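PDB 2OBP: putative DNA-binding protein from Ralstonia eutropha, which is of unknown detailed function but probably binds DNA through a winged-helix type of domain. Local coordinates for residues W37-I42 with G76-T81; V19-V24 with R55-L60. One frame throughout, in Å; residues are numbered along the deposited sequence.

Interaction 1 (W37-I42 with G76-T81); sequences WSLPKI and GHASLT. With NO3 (nitrate ion), chain C.
Ile42 and Leu39 meet Ala78 with their tips. Ile42 CD1 lies 3.7 Å from Ala78 CB, and Leu39 CD2 lies 3.9 Å from the same methyl. In Leu39 the first torsion (chi1 -53°) sets CG beside the backbone N and anti to the carbonyl carbon. With chi2 extended as well, CD2 lies over the strand, against the carbonyl carbon of His77 as well as Ala78. CB and CD1 of Leu39 border a nitrate ion, probably from the crystallisation liquor. Gly76 N donates to nitrate O1 at 2.7 Å, and the Pro40 ring borders the ion.

Two backbone bonds flank the Ser38–His77 bridge. Ala78 N reaches Trp37 O at 3.2 Å. Leu39 N gives its hydrogen to Gly76 O at 3.1 Å. A water extends the pairing from Trp37 N to Ala78 O. In His77, chi1 52° places CG between the backbone N and the carbonyl carbon. CB packs close to Trp37 O, while the imidazole extends beyond 37-42. Trp37 leaves the backbone away from the strand; Lys41 CE lies 3.4 Å above the plane of its indole, over the centre.

This single bridge adds a short extended piece to the hairpin, in the place of the first strand of winged-helix domains. Ser38, at the N-cap position, then leads into helix 39-46. On its far edge strand 76-80 pairs with 66-70. Helix 16-28 packs on Trp37 and Ile42, while Leu53 and Leu57 of helix 50-62 cover Ile42 and Leu39.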
# COMPACT_ATOMS: atom_id res chain seq x y z
N TRP A 37 4.41 -0.92 7.01
CA TRP A 37 5.06 -2.16 6.60
C TRP A 37 6.10 -1.92 5.53
O TRP A 37 5.97 -1.06 4.68
CB TRP A 37 4.03 -3.12 6.04
CG TRP A 37 3.03 -3.66 7.06
CD1 TRP A 37 2.90 -3.31 8.37
CD2 TRP A 37 2.08 -4.68 6.82
NE1 TRP A 37 1.88 -4.04 8.96
CE2 TRP A 37 1.36 -4.88 8.01
CE3 TRP A 37 1.71 -5.40 5.68
CZ2 TRP A 37 0.32 -5.80 8.10
CZ3 TRP A 37 0.70 -6.31 5.78
CH2 TRP A 37 0.01 -6.50 6.97
N SER A 38 7.16 -2.71 5.60
CA SER A 38 8.18 -2.69 4.58
C SER A 38 7.68 -3.23 3.25
O SER A 38 6.76 -4.04 3.19
CB SER A 38 9.38 -3.48 5.04
OG SER A 38 9.23 -4.91 5.03
N LEU A 39 8.33 -2.79 2.17
CA LEU A 39 7.85 -3.23 0.83
C LEU A 39 7.79 -4.75 0.69
O LEU A 39 6.80 -5.28 0.20
CB LEU A 39 8.63 -2.56 -0.29
CG LEU A 39 8.69 -1.05 -0.23
CD1 LEU A 39 9.51 -0.51 -1.44
CD2 LEU A 39 7.32 -0.39 -0.13
N PRO A 40 8.84 -5.48 1.11
CA PRO A 40 8.73 -6.94 0.93
C PRO A 40 7.57 -7.60 1.69
O PRO A 40 7.05 -8.64 1.26
CB PRO A 40 10.07 -7.44 1.47
CG PRO A 40 10.96 -6.26 1.22
CD PRO A 40 10.16 -5.10 1.61
N LYS A 41 7.24 -7.08 2.86
CA LYS A 41 6.13 -7.57 3.63
C LYS A 41 4.80 -7.30 2.93
O LYS A 41 3.92 -8.18 2.86
CB LYS A 41 6.13 -6.93 5.02
CG LYS A 41 5.03 -7.50 5.90
CD LYS A 41 5.05 -6.98 7.30
CE LYS A 41 3.80 -7.39 8.07
NZ LYS A 41 3.86 -6.96 9.51
N ILE A 42 4.66 -6.09 2.38
CA ILE A 42 3.45 -5.78 1.59
C ILE A 42 3.34 -6.74 0.39
O ILE A 42 2.24 -7.28 0.12
CB ILE A 42 3.48 -4.31 1.11
CG1 ILE A 42 3.47 -3.31 2.28
CG2 ILE A 42 2.26 -4.00 0.26
CD1 ILE A 42 3.98 -1.85 1.93
N GLY A 76 12.40 0.57 1.52
CA GLY A 76 11.63 1.34 2.47
C GLY A 76 10.29 0.76 2.82
O GLY A 76 10.20 -0.45 3.08
N HIS A 77 9.26 1.61 2.90
CA HIS A 77 7.97 1.19 3.41
C HIS A 77 6.87 1.99 2.70
O HIS A 77 7.16 2.98 2.03
CB HIS A 77 7.87 1.35 4.94
CG HIS A 77 8.23 2.72 5.43
ND1 HIS A 77 7.35 3.78 5.41
CD2 HIS A 77 9.38 3.18 5.96
CE1 HIS A 77 7.95 4.84 5.94
NE2 HIS A 77 9.18 4.52 6.24
N ALA A 78 5.64 1.58 2.91
CA ALA A 78 4.51 2.28 2.32
C ALA A 78 3.30 2.11 3.23
O ALA A 78 3.20 1.18 4.03
CB ALA A 78 4.21 1.72 0.92
N SER A 79 2.37 3.03 3.07
CA SER A 79 1.18 3.11 3.91
C SER A 79 0.13 3.95 3.17
O SER A 79 0.47 4.69 2.24
CB SER A 79 1.44 3.74 5.27
OG SER A 79 2.16 4.95 5.19
N LEU A 80 -1.11 3.87 3.63
CA LEU A 80 -2.16 4.76 3.12
C LEU A 80 -1.96 6.15 3.70
O LEU A 80 -1.61 6.28 4.89
CB LEU A 80 -3.53 4.23 3.42
CG LEU A 80 -3.89 2.88 2.85
CD1 LEU A 80 -5.22 2.37 3.38
CD2 LEU A 80 -3.84 2.89 1.33
N THR A 81 -2.21 7.17 2.88
CA THR A 81 -2.32 8.53 3.34
C THR A 81 -3.61 8.64 4.16
O THR A 81 -4.43 7.72 4.20
CB THR A 81 -2.41 9.48 2.16
OG1 THR A 81 -3.51 9.07 1.33
CG2 THR A 81 -1.07 9.43 1.32
N NO3 C . 12.49 -3.07 0.41
O1 NO3 C . 11.92 -2.06 1.15
O2 NO3 C . 12.34 -3.06 -0.98
O3 NO3 C . 13.23 -4.08 1.09
O HOH W 1 1.89 -0.23 5.97

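Interaction 2 (V19-V24 with R55-L60); sequences VEVLLV and RVLTQL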
# COMPACT_ATOMS: atom_id res chain seq x y z
N VAL A 19 -6.42 -3.56 -6.09
CA VAL A 19 -7.32 -3.91 -5.00
C VAL A 19 -6.58 -4.62 -3.87
O VAL A 19 -6.77 -4.27 -2.71
CB VAL A 19 -8.50 -4.80 -5.50
CG1 VAL A 19 -9.32 -5.30 -4.30
CG2 VAL A 19 -9.35 -4.03 -6.51
N GLU A 20 -5.73 -5.58 -4.19
CA GLU A 20 -5.06 -6.37 -3.17
C GLU A 20 -4.11 -5.51 -2.32
O GLU A 20 -4.05 -5.64 -1.09
CB GLU A 20 -4.33 -7.56 -3.75
CG GLU A 20 -3.98 -8.61 -2.70
CD GLU A 20 -5.19 -9.28 -2.06
OE1 GLU A 20 -6.31 -9.22 -2.64
OE2 GLU A 20 -5.03 -9.86 -0.97
N VAL A 21 -3.36 -4.63 -2.98
CA VAL A 21 -2.50 -3.73 -2.28
C VAL A 21 -3.30 -2.79 -1.38
O VAL A 21 -2.88 -2.51 -0.25
CB VAL A 21 -1.56 -2.96 -3.25
CG1 VAL A 21 -0.75 -1.86 -2.51
CG2 VAL A 21 -0.62 -3.96 -3.93
N LEU A 22 -4.43 -2.23 -1.86
CA LEU A 22 -5.28 -1.41 -0.99
C LEU A 22 -5.77 -2.16 0.24
O LEU A 22 -5.74 -1.63 1.35
CB LEU A 22 -6.50 -0.88 -1.78
CG LEU A 22 -6.20 0.28 -2.73
CD1 LEU A 22 -7.48 0.53 -3.59
CD2 LEU A 22 -5.89 1.53 -1.97
N LEU A 23 -6.18 -3.41 0.05
CA LEU A 23 -6.60 -4.26 1.18
C LEU A 23 -5.49 -4.52 2.18
O LEU A 23 -5.71 -4.45 3.39
CB LEU A 23 -7.16 -5.57 0.65
CG LEU A 23 -8.56 -5.51 0.09
CD1 LEU A 23 -8.81 -6.84 -0.60
CD2 LEU A 23 -9.54 -5.29 1.24
N VAL A 24 -4.29 -4.83 1.68
CA VAL A 24 -3.16 -5.09 2.57
C VAL A 24 -2.78 -3.82 3.35
O VAL A 24 -2.54 -3.87 4.56
CB VAL A 24 -1.96 -5.64 1.78
CG1 VAL A 24 -0.70 -5.62 2.59
CG2 VAL A 24 -2.27 -7.04 1.29
N ARG A 55 4.91 -0.95 -9.15
CA ARG A 55 4.07 -0.33 -10.15
C ARG A 55 2.78 0.18 -9.51
O ARG A 55 2.37 1.33 -9.71
CB ARG A 55 3.77 -1.38 -11.26
CG ARG A 55 2.96 -0.88 -12.46
CD ARG A 55 1.48 -0.95 -12.24
NE ARG A 55 0.94 -2.32 -12.21
CZ ARG A 55 -0.33 -2.66 -12.01
NH1 ARG A 55 -1.26 -1.76 -11.79
NH2 ARG A 55 -0.68 -3.94 -12.07
N VAL A 56 2.14 -0.70 -8.75
CA VAL A 56 0.90 -0.36 -8.05
C VAL A 56 1.12 0.81 -7.07
O VAL A 56 0.33 1.78 -7.02
CB VAL A 56 0.32 -1.58 -7.33
CG1 VAL A 56 -0.76 -1.17 -6.33
CG2 VAL A 56 -0.21 -2.66 -8.34
N LEU A 57 2.21 0.77 -6.30
CA LEU A 57 2.46 1.86 -5.36
C LEU A 57 2.74 3.16 -6.06
O LEU A 57 2.39 4.21 -5.54
CB LEU A 57 3.60 1.53 -4.40
CG LEU A 57 3.33 0.41 -3.38
CD1 LEU A 57 4.62 0.04 -2.59
CD2 LEU A 57 2.20 0.81 -2.41
N THR A 58 3.47 3.13 -7.17
CA THR A 58 3.68 4.35 -7.92
C THR A 58 2.34 4.96 -8.31
O THR A 58 2.12 6.17 -8.24
CB THR A 58 4.57 4.15 -9.15
OG1 THR A 58 5.91 3.81 -8.68
CG2 THR A 58 4.60 5.40 -10.02
N GLN A 59 1.42 4.11 -8.76
CA GLN A 59 0.10 4.58 -9.17
C GLN A 59 -0.72 5.08 -7.99
O GLN A 59 -1.43 6.09 -8.10
CB GLN A 59 -0.65 3.45 -9.89
CG GLN A 59 -0.04 3.13 -11.27
CD GLN A 59 -0.63 1.89 -11.93
OE1 GLN A 59 -1.16 1.01 -11.24
NE2 GLN A 59 -0.55 1.82 -13.28
N LEU A 60 -0.68 4.37 -6.86
CA LEU A 60 -1.40 4.85 -5.66
C LEU A 60 -0.81 6.13 -5.08
O LEU A 60 -1.56 6.97 -4.52
CB LEU A 60 -1.48 3.76 -4.57
CG LEU A 60 -2.32 2.54 -4.98
CD1 LEU A 60 -2.21 1.46 -3.88
CD2 LEU A 60 -3.78 2.96 -5.28
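Val21 points from helix 19-24 toward helix 55-60. Its CB already touches Val56 CG1, at 3.7 Å. Beyond CB the side chain divides. CG2 continues along Val56 CG1, also at 3.7 Å. CG1, anti to the backbone N (chi1 173°), also touches Val56 CG1 but turns to the leucines. It lies 3.9 Å from Leu60 CD1 and 4.0 Å from Leu57 CD2, so one valine branch meets residues from successive turns of the facing helix. The two valines run alongside each other, pointing opposite ways.

The two short helix axes come within 10.4 Å and cross at -75°. In the winged-helix fold, this is the first helix packed on the third, and the third is usually the recognition helix. Whether it reads DNA here is not established.

Leu22 supports the contact from the next position. Its CD2 sits 4.1 Å from Leu60 CD1 and approaches the other Leu60 methyl as well. No hydrogen bond joins the two segments. Beside this apolar contact, Arg55 NH1 bonds Gln59 OE1 at 2.8 Å and makes a salt bridge to Asp15. Val56 CG2 lies over one face of that guanidinium group.

Overall arrangement
From the N terminus, helix 16-28 comes first and supplies 19-24. A loop then leads through 37-38 into helix 39-46, the first half of interaction 1. Helix 50-62 follows and closes the loop of interaction 2 at 55-60. The chain next runs through strand 66-70, and strand 76-80 closes interaction 1. The segments alternate, so the two contacts cross. Interaction 2 joins the first and third helices; interaction 1 ties the start of the second helix to the hairpin. Their centres are 10 Å apart. They touch where Leu57 meets Leu39 and Ala78, and where Val24 meets Trp37 and Ile42, in one shared apolar core.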